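Local coordinates for protein mandalate racemase/muconate lactonizing enzyme (Unidentified, PDB 4E4U) that belongs to the mandelate racemase/muconate lactonizing enzyme family of the enolase superfamily and probably acts as an isomerase or related enzyme, at residues A[162-170]-A[183-194]. Numbering follows the deposited sequence.
Sequences AVKFDPAGP and VLDRCELFCRRV
Arg186 reaches from helix 181-198 to the loop after strand 162-165 and grips the backbone oxygen of Pro167 side-on with two nitrogens. Its CB, CG and CD run out extended, CG trans to the backbone N (chi1 180°); CD passes 4.1 Å from Pro167 O, and the bend at chi3 (71°) turns the head onto that oxygen. NE and NH2 each donate to Pro167 O at 2.9 Å, the oxygen lying in the guanidinium plane. NE is tilted little from the carbonyl plane, whereas NH2 stands well above it and also lies 3.4 Å from Gly169 N, donor facing donor without a bond. This pair of hydrogen bonds to one acceptor fixes the rotation of the guanidinium. The pyrrolidine of Pro167 wedges between two helix side chains: CB sits over a face of the Phe190 ring, 3.8 Å from its centroid, in a CH-pi contact, and CG lies 4.0 Å from Cys187 SG. Further along the helix, toward Val194, the Phe165 ring takes Cys191 SG at its edge, 4.0 Å from CE2, and Val194 CG2 over one face. Ala168 N donates to Asp166 OD1 at 2.9 Å, closing an Asx turn. Strand and helix run nearly antiparallel (158°), the first two elements of a beta-alpha-beta unit that strand 203-206 completes, as in the TIM-type barrel of the enolase superfamily.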
loop_
_atom_site.group_PDB
_atom_site.type_symbol
_atom_site.label_atom_id
_atom_site.label_comp_id
_atom_site.label_asym_id
_atom_site.label_seq_id
_atom_site.Cartn_x
_atom_site.Cartn_y
_atom_site.Cartn_z
ATOM N N ALA A 162 -32.907 -9.277 -19.049
ATOM C CA ALA A 162 -32.073 -8.087 -18.888
ATOM C C ALA A 162 -32.186 -7.248 -20.151
ATOM O O ALA A 162 -32.355 -7.791 -21.246
ATOM C CB ALA A 162 -30.619 -8.467 -18.627
ATOM N N VAL A 163 -32.112 -5.928 -19.997
ATOM C CA VAL A 163 -32.174 -5.019 -21.140
ATOM C C VAL A 163 -31.145 -3.915 -20.941
ATOM O O VAL A 163 -30.851 -3.540 -19.800
ATOM C CB VAL A 163 -33.585 -4.405 -21.334
ATOM C CG1 VAL A 163 -34.599 -5.489 -21.705
ATOM C CG2 VAL A 163 -34.029 -3.635 -20.081
ATOM N N LYS A 164 -30.587 -3.407 -22.040
ATOM C CA LYS A 164 -29.541 -2.387 -21.972
ATOM C C LYS A 164 -29.947 -1.116 -22.720
ATOM O O LYS A 164 -30.650 -1.170 -23.726
ATOM C CB LYS A 164 -28.227 -2.937 -22.526
ATOM C CG LYS A 164 -27.030 -2.029 -22.275
ATOM C CD LYS A 164 -25.714 -2.803 -22.326
ATOM C CE LYS A 164 -25.142 -2.857 -23.727
ATOM N NZ LYS A 164 -23.801 -3.523 -23.782
ATOM N N PHE A 165 -29.490 0.031 -22.226
ATOM C CA PHE A 165 -29.806 1.327 -22.840
ATOM C C PHE A 165 -28.744 2.334 -22.410
ATOM O O PHE A 165 -28.134 2.176 -21.349
ATOM C CB PHE A 165 -31.222 1.808 -22.456
ATOM C CG PHE A 165 -31.507 1.715 -20.987
ATOM C CD1 PHE A 165 -31.939 0.521 -20.427
ATOM C CD2 PHE A 165 -31.324 2.817 -20.161
ATOM C CE1 PHE A 165 -32.174 0.426 -19.059
ATOM C CE2 PHE A 165 -31.561 2.729 -18.796
ATOM C CZ PHE A 165 -31.988 1.532 -18.247
ATOM N N ASP A 166 -28.500 3.346 -23.245
ATOM C CA ASP A 166 -27.549 4.410 -22.910
ATOM C C ASP A 166 -28.164 5.795 -23.110
ATOM O O ASP A 166 -28.158 6.334 -24.224
ATOM C CB ASP A 166 -26.264 4.307 -23.742
ATOM C CG ASP A 166 -25.244 5.374 -23.358
ATOM O OD1 ASP A 166 -25.522 6.154 -22.425
ATOM O OD2 ASP A 166 -24.165 5.442 -23.977
ATOM N N PRO A 167 -28.687 6.385 -22.024
ATOM C CA PRO A 167 -29.307 7.710 -22.093
ATOM C C PRO A 167 -28.334 8.854 -21.778
ATOM O O PRO A 167 -28.773 9.989 -21.563
ATOM C CB PRO A 167 -30.396 7.619 -21.019
ATOM C CG PRO A 167 -29.792 6.731 -19.978
ATOM C CD PRO A 167 -28.855 5.768 -20.695
ATOM N N ALA A 168 -27.031 8.566 -21.771
ATOM C CA ALA A 168 -26.048 9.517 -21.242
ATOM C C ALA A 168 -25.440 10.480 -22.266
ATOM O O ALA A 168 -24.457 11.158 -21.970
ATOM C CB ALA A 168 -24.957 8.783 -20.491
ATOM N N GLY A 169 -26.036 10.571 -23.452
ATOM C CA GLY A 169 -25.616 11.570 -24.421
ATOM C C GLY A 169 -24.398 11.155 -25.224
ATOM O O GLY A 169 -23.898 10.039 -25.082
ATOM N N PRO A 170 -23.898 12.057 -26.074
ATOM C CA PRO A 170 -22.810 11.700 -26.989
ATOM C C PRO A 170 -21.518 11.310 -26.282
ATOM O O PRO A 170 -21.161 11.847 -25.223
ATOM C CB PRO A 170 -22.573 12.997 -27.767
ATOM C CG PRO A 170 -23.884 13.723 -27.700
ATOM C CD PRO A 170 -24.394 13.422 -26.316
ATOM N N VAL A 183 -28.789 15.957 -18.319
ATOM C CA VAL A 183 -28.468 14.608 -18.766
ATOM C C VAL A 183 -28.506 13.631 -17.587
ATOM O O VAL A 183 -29.044 12.531 -17.716
ATOM C CB VAL A 183 -27.134 14.559 -19.531
ATOM C CG1 VAL A 183 -26.700 13.122 -19.789
ATOM C CG2 VAL A 183 -27.267 15.323 -20.845
ATOM N N LEU A 184 -27.978 14.037 -16.432
ATOM C CA LEU A 184 -28.066 13.195 -15.239
ATOM C C LEU A 184 -29.529 12.894 -14.908
ATOM O O LEU A 184 -29.877 11.754 -14.600
ATOM C CB LEU A 184 -27.375 13.851 -14.042
ATOM C CG LEU A 184 -25.852 14.007 -14.128
ATOM C CD1 LEU A 184 -25.333 14.913 -13.021
ATOM C CD2 LEU A 184 -25.173 12.641 -14.049
ATOM N N ASP A 185 -30.383 13.913 -14.985
ATOM C CA ASP A 185 -31.809 13.729 -14.740
ATOM C C ASP A 185 -32.412 12.720 -15.716
ATOM O O ASP A 185 -33.224 11.876 -15.334
ATOM C CB ASP A 185 -32.566 15.052 -14.903
ATOM C CG ASP A 185 -32.357 16.015 -13.744
ATOM O OD1 ASP A 185 -31.826 15.610 -12.690
ATOM O OD2 ASP A 185 -32.758 17.189 -13.890
ATOM N N ARG A 186 -32.027 12.823 -16.983
ATOM C CA ARG A 186 -32.557 11.938 -18.012
ATOM C C ARG A 186 -32.121 10.496 -17.763
ATOM O O ARG A 186 -32.906 9.566 -17.937
ATOM C CB ARG A 186 -32.114 12.400 -19.402
ATOM C CG ARG A 186 -32.627 11.527 -20.528
ATOM C CD ARG A 186 -32.227 12.097 -21.871
ATOM N NE ARG A 186 -30.791 11.957 -22.099
ATOM C CZ ARG A 186 -30.053 12.803 -22.813
ATOM N NH1 ARG A 186 -30.592 13.891 -23.350
ATOM N NH2 ARG A 186 -28.762 12.571 -22.979
ATOM N N CYS A 187 -30.873 10.311 -17.345
ATOM C CA CYS A 187 -30.367 8.970 -17.054
ATOM C C CYS A 187 -31.191 8.318 -15.951
ATOM O O CYS A 187 -31.583 7.150 -16.050
ATOM C CB CYS A 187 -28.898 9.019 -16.625
ATOM S SG CYS A 187 -27.749 9.452 -17.938
ATOM N N GLU A 188 -31.467 9.093 -14.909
ATOM C CA GLU A 188 -32.263 8.628 -13.787
ATOM C C GLU A 188 -33.689 8.302 -14.235
ATOM O O GLU A 188 -34.261 7.285 -13.826
ATOM C CB GLU A 188 -32.283 9.707 -12.705
ATOM C CG GLU A 188 -32.261 9.174 -11.305
ATOM C CD GLU A 188 -32.292 10.267 -10.260
ATOM O OE1 GLU A 188 -31.596 11.307 -10.415
ATOM O OE2 GLU A 188 -33.013 10.072 -9.269
ATOM N N LEU A 189 -34.263 9.168 -15.071
ATOM C CA LEU A 189 -35.632 8.986 -15.555
ATOM C C LEU A 189 -35.781 7.736 -16.422
ATOM O O LEU A 189 -36.783 7.027 -16.321
ATOM C CB LEU A 189 -36.106 10.223 -16.318
ATOM C CG LEU A 189 -37.567 10.180 -16.761
ATOM C CD1 LEU A 189 -38.490 10.013 -15.559
ATOM C CD2 LEU A 189 -37.927 11.432 -17.537
ATOM N N PHE A 190 -34.794 7.464 -17.274
ATOM C CA PHE A 190 -34.807 6.228 -18.053
ATOM C C PHE A 190 -34.841 5.018 -17.129
ATOM O O PHE A 190 -35.635 4.095 -17.329
ATOM C CB PHE A 190 -33.589 6.139 -18.971
ATOM C CG PHE A 190 -33.844 6.610 -20.373
ATOM C CD1 PHE A 190 -33.987 7.967 -20.653
ATOM C CD2 PHE A 190 -33.917 5.701 -21.416
ATOM C CE1 PHE A 190 -34.207 8.405 -21.954
ATOM C CE2 PHE A 190 -34.145 6.127 -22.716
ATOM C CZ PHE A 190 -34.292 7.482 -22.987
ATOM N N CYS A 191 -33.988 5.018 -16.109
ATOM C CA CYS A 191 -33.975 3.897 -15.177
ATOM C C CYS A 191 -35.310 3.763 -14.456
ATOM O O CYS A 191 -35.825 2.658 -14.291
ATOM C CB CYS A 191 -32.823 4.010 -14.176
ATOM S SG CYS A 191 -31.217 3.723 -14.923
ATOM N N ARG A 192 -35.880 4.892 -14.045
ATOM C CA ARG A 192 -37.148 4.872 -13.334
ATOM C C ARG A 192 -38.253 4.275 -14.200
ATOM O O ARG A 192 -38.995 3.391 -13.754
ATOM C CB ARG A 192 -37.536 6.286 -12.906
ATOM C CG ARG A 192 -38.813 6.334 -12.096
ATOM C CD ARG A 192 -39.159 7.759 -11.693
ATOM N NE ARG A 192 -40.407 7.815 -10.938
ATOM C CZ ARG A 192 -40.471 7.869 -9.612
ATOM N NH1 ARG A 192 -39.356 7.882 -8.892
ATOM N NH2 ARG A 192 -41.649 7.915 -9.002
ATOM N N ARG A 193 -38.355 4.756 -15.434
ATOM C CA ARG A 193 -39.417 4.308 -16.333
ATOM C C ARG A 193 -39.239 2.857 -16.773
ATOM O O ARG A 193 -40.210 2.107 -16.836
ATOM C CB ARG A 193 -39.521 5.230 -17.550
ATOM C CG ARG A 193 -39.933 6.658 -17.212
ATOM C CD ARG A 193 -41.374 6.744 -16.729
ATOM N NE ARG A 193 -41.671 8.066 -16.178
ATOM C CZ ARG A 193 -41.859 9.165 -16.905
ATOM N NH1 ARG A 193 -41.781 9.121 -18.231
ATOM N NH2 ARG A 193 -42.123 10.318 -16.305
ATOM N N VAL A 194 -38.006 2.466 -17.081
ATOM C CA VAL A 194 -37.742 1.085 -17.481
ATOM C C VAL A 194 -37.981 0.135 -16.301
ATOM O O VAL A 194 -38.619 -0.900 -16.470
ATOM C CB VAL A 194 -36.341 0.883 -18.104
ATOM C CG1 VAL A 194 -36.115 -0.589 -18.428
ATOM C CG2 VAL A 194 -36.204 1.719 -19.374
#